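Local coordinates for protein putative glycosylhydrolase (Parabacteroides distasonis, PDB 3S5Q) that is a putative glycosyl hydrolase with a concanavalin A-like fold, probably acting on sugars as in the 3-keto-disaccharide hydrolase family, at residues P109-K121 / N170-Y184. Residues are numbered along the deposited sequence; the frame is centred on the assembly and turned at random. Where two conformers were deposited one is given.
Sequences PEYWRCGSIYGHK and NPDGTEIPEWLPIPY. With EDO (1,2-ethanediol), chain F; EDO (1,2-ethanediol), chain H; EDO (1,2-ethanediol), chain E.
G119 and I176 bring two loops together, with CA atoms 5.4 Å apart, and H120 lies across from N170. The H120 ring lies over one face of Y184 as an offset stack, centroids 3.5 Å apart and planes at 12°. Within its own loop, H120 ND1 donates to Y118 O at 2.8 Å, almost in the ring plane, which fixes the ring's rotation. At the far edge of the ring, near its plane, NE2 meets a water that also donates to L180 O and I182 O. A second water joins Y118 O to Y184 OH. The N170 amide spends both N-H groups: ND2 donates to G119 O at 3.2 Å and to T174 OG1 at 3.0 Å. Its OD1 accepts from W164 NE1. With CG between the backbone N and the carbonyl carbon (chi1 57°), the Y111 ring is directed at the other loop, where its OH donates to E175 O at 2.7 Å, in the carbonyl plane and on a lone pair of that oxygen. A water accepts from W112 NE1 and donates to the same carbonyl. P177 CD packs 3.5 Å from G119 CA. Farther out, W179 turns an edge to the face of W112, planes at 78°, while Y118 OH lies at the W179 edge. The contact joins the loop after strand 93-98 to the one before strand 192-195. I117 and Y184 both rest on I93 of strand 93-98, and I117 also touches strands 146-151 and 154-160, bringing both sheets of the fold to this contact.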
loop_
_atom_site.group_PDB
_atom_site.type_symbol
_atom_site.label_atom_id
_atom_site.label_comp_id
_atom_site.label_asym_id
_atom_site.label_seq_id
_atom_site.Cartn_x
_atom_site.Cartn_y
_atom_site.Cartn_z
ATOM N N PRO A 109 0.892 9.914 -15.007
ATOM C CA PRO A 109 -0.439 10.361 -14.560
ATOM C C PRO A 109 -0.575 10.397 -13.028
ATOM O O PRO A 109 0.056 9.577 -12.322
ATOM C CB PRO A 109 -1.391 9.306 -15.161
ATOM C CG PRO A 109 -0.660 8.645 -16.209
ATOM C CD PRO A 109 0.819 8.800 -15.964
ATOM N N GLU A 110 -1.375 11.350 -12.527
ATOM C CA GLU A 110 -1.726 11.440 -11.105
ATOM C C GLU A 110 -2.191 10.111 -10.509
ATOM O O GLU A 110 -1.929 9.823 -9.344
ATOM C CB GLU A 110 -2.843 12.483 -10.865
ATOM C CG GLU A 110 -2.356 13.917 -10.870
ATOM C CD GLU A 110 -3.433 14.955 -10.439
ATOM O OE1 GLU A 110 -4.614 14.576 -10.163
ATOM O OE2 GLU A 110 -3.077 16.155 -10.375
ATOM N N TYR A 111 -2.913 9.306 -11.289
ATOM C CA TYR A 111 -3.484 8.055 -10.742
ATOM C C TYR A 111 -2.493 6.878 -10.788
ATOM O O TYR A 111 -2.865 5.719 -10.549
ATOM C CB TYR A 111 -4.834 7.740 -11.377
ATOM C CG TYR A 111 -4.847 7.613 -12.874
ATOM C CD1 TYR A 111 -4.849 8.756 -13.723
ATOM C CD2 TYR A 111 -4.863 6.361 -13.460
ATOM C CE1 TYR A 111 -4.929 8.611 -15.124
ATOM C CE2 TYR A 111 -4.904 6.214 -14.830
ATOM C CZ TYR A 111 -4.950 7.323 -15.658
ATOM O OH TYR A 111 -4.986 7.095 -16.998
ATOM N N TRP A 112 -1.227 7.217 -11.068
ATOM C CA TRP A 112 -0.057 6.333 -10.860
ATOM C C TRP A 112 0.770 6.685 -9.601
ATOM O O TRP A 112 1.651 5.924 -9.223
ATOM C CB TRP A 112 0.884 6.397 -12.066
ATOM C CG TRP A 112 0.363 5.740 -13.382
ATOM C CD1 TRP A 112 -0.956 5.619 -13.823
ATOM C CD2 TRP A 112 1.174 5.185 -14.413
ATOM N NE1 TRP A 112 -0.988 5.012 -15.054
ATOM C CE2 TRP A 112 0.311 4.743 -15.443
ATOM C CE3 TRP A 112 2.557 4.980 -14.555
ATOM C CZ2 TRP A 112 0.798 4.134 -16.610
ATOM C CZ3 TRP A 112 3.028 4.395 -15.715
ATOM C CH2 TRP A 112 2.140 3.952 -16.712
ATOM N N ARG A 113 0.479 7.814 -8.946
ATOM C CA ARG A 113 1.318 8.334 -7.865
ATOM C C ARG A 113 0.920 7.822 -6.471
ATOM O O ARG A 113 -0.075 7.079 -6.309
ATOM C CB ARG A 113 1.294 9.862 -7.940
ATOM C CG ARG A 113 1.774 10.411 -9.272
ATOM C CD ARG A 113 1.763 11.928 -9.279
ATOM N NE ARG A 113 1.942 12.469 -10.620
ATOM C CZ ARG A 113 1.551 13.678 -11.019
ATOM N NH1 ARG A 113 0.954 14.504 -10.164
ATOM N NH2 ARG A 113 1.770 14.058 -12.267
ATOM N N CYS A 114 1.715 8.188 -5.466
ATOM C CA CYS A 114 1.521 7.691 -4.071
ATOM C C CYS A 114 0.094 7.701 -3.544
ATOM O O CYS A 114 -0.600 8.720 -3.631
ATOM C CB CYS A 114 2.403 8.490 -3.113
ATOM S SG CYS A 114 2.708 7.582 -1.612
ATOM N N GLY A 115 -0.355 6.568 -2.978
ATOM C CA GLY A 115 -1.701 6.504 -2.411
ATOM C C GLY A 115 -2.785 6.135 -3.401
ATOM O O GLY A 115 -3.939 5.857 -3.013
ATOM N N SER A 116 -2.432 6.101 -4.689
ATOM C CA SER A 116 -3.415 5.768 -5.711
ATOM C C SER A 116 -3.771 4.293 -5.609
ATOM O O SER A 116 -2.958 3.464 -5.162
ATOM C CB SER A 116 -2.882 6.072 -7.115
ATOM O OG SER A 116 -1.738 5.294 -7.412
ATOM N N ILE A 117 -4.994 3.964 -6.024
ATOM C CA ILE A 117 -5.335 2.605 -6.410
ATOM C C ILE A 117 -4.727 2.608 -7.801
ATOM O O ILE A 117 -5.266 3.204 -8.747
ATOM C CB ILE A 117 -6.840 2.388 -6.418
ATOM C CG1 ILE A 117 -7.385 2.495 -4.980
ATOM C CG2 ILE A 117 -7.230 1.021 -7.071
ATOM C CD1 ILE A 117 -8.879 2.663 -4.904
ATOM N N TYR A 118 -3.526 2.064 -7.881
ATOM C CA TYR A 118 -2.617 2.258 -9.018
ATOM C C TYR A 118 -3.325 2.020 -10.370
ATOM O O TYR A 118 -3.918 0.979 -10.573
ATOM C CB TYR A 118 -1.389 1.325 -8.866
ATOM C CG TYR A 118 -0.421 1.441 -9.995
ATOM C CD1 TYR A 118 0.435 2.528 -10.075
ATOM C CD2 TYR A 118 -0.364 0.474 -11.007
ATOM C CE1 TYR A 118 1.300 2.681 -11.098
ATOM C CE2 TYR A 118 0.554 0.615 -12.077
ATOM C CZ TYR A 118 1.380 1.726 -12.107
ATOM O OH TYR A 118 2.302 1.913 -13.128
ATOM N N GLY A 119 -3.245 3.010 -11.265
ATOM C CA GLY A 119 -3.768 2.886 -12.643
ATOM C C GLY A 119 -5.280 3.046 -12.765
ATOM O O GLY A 119 -5.805 3.063 -13.900
ATOM N N HIS A 120 -5.968 3.226 -11.625
ATOM C CA HIS A 120 -7.421 3.308 -11.558
ATOM C C HIS A 120 -7.997 4.579 -10.914
ATOM O O HIS A 120 -8.997 5.125 -11.402
ATOM C CB HIS A 120 -8.008 2.040 -10.835
ATOM C CG HIS A 120 -7.678 0.751 -11.554
ATOM N ND1 HIS A 120 -6.399 0.215 -11.584
ATOM C CD2 HIS A 120 -8.457 -0.085 -12.296
ATOM C CE1 HIS A 120 -6.408 -0.890 -12.318
ATOM N NE2 HIS A 120 -7.652 -1.109 -12.745
ATOM N N LYS A 121 -7.441 4.997 -9.786
ATOM C CA LYS A 121 -7.906 6.220 -9.114
ATOM C C LYS A 121 -6.801 6.834 -8.270
ATOM O O LYS A 121 -6.216 6.157 -7.395
ATOM C CB LYS A 121 -9.150 5.948 -8.251
ATOM C CG LYS A 121 -9.686 7.284 -7.635
ATOM C CD LYS A 121 -11.097 7.255 -7.256
ATOM C CE LYS A 121 -11.674 8.668 -7.068
ATOM N NZ LYS A 121 -13.043 8.626 -6.360
ATOM N N ASN A 170 -11.116 3.731 -17.120
ATOM C CA ASN A 170 -11.632 4.230 -15.846
ATOM C C ASN A 170 -12.989 4.912 -16.050
ATOM O O ASN A 170 -13.293 5.369 -17.171
ATOM C CB ASN A 170 -10.601 5.161 -15.190
ATOM C CG ASN A 170 -9.336 4.417 -14.743
ATOM O OD1 ASN A 170 -9.447 3.376 -14.106
ATOM N ND2 ASN A 170 -8.130 4.944 -15.081
ATOM N N PRO A 171 -13.842 4.973 -14.997
ATOM C CA PRO A 171 -15.164 5.645 -15.169
ATOM C C PRO A 171 -15.061 7.039 -15.799
ATOM O O PRO A 171 -15.956 7.436 -16.543
ATOM C CB PRO A 171 -15.711 5.711 -13.732
ATOM C CG PRO A 171 -15.176 4.429 -13.109
ATOM C CD PRO A 171 -13.787 4.201 -13.737
ATOM N N ASP A 172 -13.955 7.743 -15.533
ATOM C CA ASP A 172 -13.692 9.090 -16.086
ATOM C C ASP A 172 -13.105 9.153 -17.500
ATOM O O ASP A 172 -12.807 10.240 -18.016
ATOM C CB ASP A 172 -12.774 9.870 -15.153
ATOM C CG ASP A 172 -11.300 9.425 -15.233
ATOM O OD1 ASP A 172 -10.958 8.366 -15.794
ATOM O OD2 ASP A 172 -10.488 10.144 -14.649
ATOM N N GLY A 173 -12.966 7.996 -18.128
ATOM C CA GLY A 173 -12.535 7.885 -19.520
ATOM C C GLY A 173 -11.034 7.712 -19.747
ATOM O O GLY A 173 -10.614 7.444 -20.870
ATOM N N THR A 174 -10.257 7.864 -18.684
ATOM C CA THR A 174 -8.837 7.691 -18.719
ATOM C C THR A 174 -8.417 6.206 -18.819
ATOM O O THR A 174 -9.149 5.303 -18.467
ATOM C CB THR A 174 -8.164 8.356 -17.485
ATOM O OG1 THR A 174 -8.545 7.676 -16.271
ATOM C CG2 THR A 174 -8.481 9.864 -17.410
ATOM N N GLU A 175 -7.208 5.999 -19.324
ATOM C CA GLU A 175 -6.659 4.659 -19.591
ATOM C C GLU A 175 -6.269 3.919 -18.339
ATOM O O GLU A 175 -5.705 4.486 -17.415
ATOM C CB GLU A 175 -5.390 4.753 -20.472
ATOM C CG GLU A 175 -5.645 4.952 -21.982
ATOM C CD GLU A 175 -6.334 3.782 -22.644
ATOM O OE1 GLU A 175 -6.422 2.722 -22.010
ATOM O OE2 GLU A 175 -6.790 3.914 -23.798
ATOM N N ILE A 176 -6.545 2.631 -18.356
ATOM C CA ILE A 176 -6.059 1.714 -17.346
ATOM C C ILE A 176 -4.807 1.065 -17.967
ATOM O O ILE A 176 -4.791 0.795 -19.149
ATOM C CB ILE A 176 -7.127 0.681 -16.992
ATOM C CG1 ILE A 176 -8.332 1.403 -16.340
ATOM C CG2 ILE A 176 -6.541 -0.447 -16.063
ATOM C CD1 ILE A 176 -9.528 0.416 -15.946
ATOM N N PRO A 177 -3.727 0.892 -17.181
ATOM C CA PRO A 177 -2.559 0.221 -17.749
ATOM C C PRO A 177 -2.904 -1.121 -18.373
ATOM O O PRO A 177 -3.735 -1.872 -17.821
ATOM C CB PRO A 177 -1.595 0.079 -16.556
ATOM C CG PRO A 177 -1.971 1.224 -15.648
ATOM C CD PRO A 177 -3.487 1.335 -15.788
ATOM N N GLU A 178 -2.292 -1.374 -19.532
ATOM C CA GLU A 178 -2.576 -2.562 -20.364
ATOM C C GLU A 178 -2.415 -3.864 -19.595
ATOM O O GLU A 178 -3.124 -4.854 -19.853
ATOM C CB GLU A 178 -1.652 -2.628 -21.600
ATOM N N TRP A 179 -1.471 -3.848 -18.654
ATOM C CA TRP A 179 -1.102 -5.007 -17.853
ATOM C C TRP A 179 -2.013 -5.231 -16.613
ATOM O O TRP A 179 -1.761 -6.147 -15.825
ATOM C CB TRP A 179 0.403 -4.890 -17.460
ATOM C CG TRP A 179 0.753 -3.712 -16.600
ATOM C CD1 TRP A 179 0.745 -3.663 -15.225
ATOM C CD2 TRP A 179 1.204 -2.423 -17.037
ATOM N NE1 TRP A 179 1.110 -2.408 -14.788
ATOM C CE2 TRP A 179 1.415 -1.631 -15.871
ATOM C CE3 TRP A 179 1.396 -1.845 -18.286
ATOM C CZ2 TRP A 179 1.825 -0.302 -15.926
ATOM C CZ3 TRP A 179 1.852 -0.483 -18.341
ATOM C CH2 TRP A 179 2.055 0.252 -17.183
ATOM N N LEU A 180 -3.059 -4.393 -16.455
ATOM C CA LEU A 180 -4.074 -4.546 -15.412
ATOM C C LEU A 180 -5.458 -4.712 -16.084
ATOM O O LEU A 180 -6.288 -3.794 -16.034
ATOM C CB LEU A 180 -4.070 -3.332 -14.457
ATOM C CG LEU A 180 -2.738 -2.976 -13.761
ATOM C CD1 LEU A 180 -2.882 -1.654 -12.937
ATOM C CD2 LEU A 180 -2.256 -4.147 -12.892
ATOM N N PRO A 181 -5.688 -5.874 -16.733
ATOM C CA PRO A 181 -6.819 -5.981 -17.673
ATOM C C PRO A 181 -8.166 -6.364 -17.053
ATOM O O PRO A 181 -9.175 -6.292 -17.743
ATOM C CB PRO A 181 -6.347 -7.065 -18.686
ATOM C CG PRO A 181 -5.324 -7.887 -17.949
ATOM C CD PRO A 181 -4.700 -6.960 -16.914
ATOM N N ILE A 182 -8.194 -6.798 -15.792
ATOM C CA ILE A 182 -9.422 -7.339 -15.250
ATOM C C ILE A 182 -10.276 -6.208 -14.724
ATOM O O ILE A 182 -9.784 -5.418 -13.942
ATOM C CB ILE A 182 -9.173 -8.360 -14.109
ATOM C CG1 ILE A 182 -8.037 -9.346 -14.485
ATOM C CG2 ILE A 182 -10.521 -9.064 -13.732
ATOM C CD1 ILE A 182 -8.250 -10.076 -15.764
ATOM N N PRO A 183 -11.572 -6.137 -15.127
ATOM C CA PRO A 183 -12.429 -5.073 -14.643
ATOM C C PRO A 183 -12.433 -5.146 -13.124
ATOM O O PRO A 183 -12.642 -6.218 -12.569
ATOM C CB PRO A 183 -13.810 -5.424 -15.239
ATOM C CG PRO A 183 -13.509 -6.201 -16.406
ATOM C CD PRO A 183 -12.283 -7.005 -16.065
ATOM N N TYR A 184 -12.099 -4.058 -12.447
ATOM C CA TYR A 184 -12.015 -4.157 -10.994
ATOM C C TYR A 184 -13.361 -4.401 -10.341
ATOM O O TYR A 184 -13.388 -4.872 -9.192
ATOM C CB TYR A 184 -11.353 -2.941 -10.394
ATOM C CG TYR A 184 -9.857 -2.997 -10.352
ATOM C CD1 TYR A 184 -9.120 -3.918 -11.108
ATOM C CD2 TYR A 184 -9.163 -2.087 -9.566
ATOM C CE1 TYR A 184 -7.717 -3.929 -11.050
ATOM C CE2 TYR A 184 -7.765 -2.099 -9.498
ATOM C CZ TYR A 184 -7.061 -3.010 -10.245
ATOM O OH TYR A 184 -5.699 -2.969 -10.154
HETATM C C1 EDO F . -13.291 8.230 -10.727
HETATM O O1 EDO F . -14.507 7.884 -10.047
HETATM C C2 EDO F . -13.403 7.553 -12.070
HETATM O O2 EDO F . -12.237 7.512 -12.884
HETATM C C1 EDO H . -17.085 2.921 -17.901
HETATM O O1 EDO H . -16.768 2.803 -16.536
HETATM C C2 EDO H . -15.789 3.024 -18.685
HETATM O O2 EDO H . -15.389 4.386 -18.717
HETATM C C1 EDO E . -11.988 11.022 -1.412
HETATM O O1 EDO E . -12.961 11.489 -0.450
HETATM C C2 EDO E . -12.368 11.250 -2.885
HETATM O O2 EDO E . -11.747 10.269 -3.741
HETATM O O HOH W 1 -2.888 4.245 -17.158
HETATM O O HOH W 2 -4.477 -0.956 -8.671
HETATM O O HOH W 3 -8.418 -3.110 -14.392
#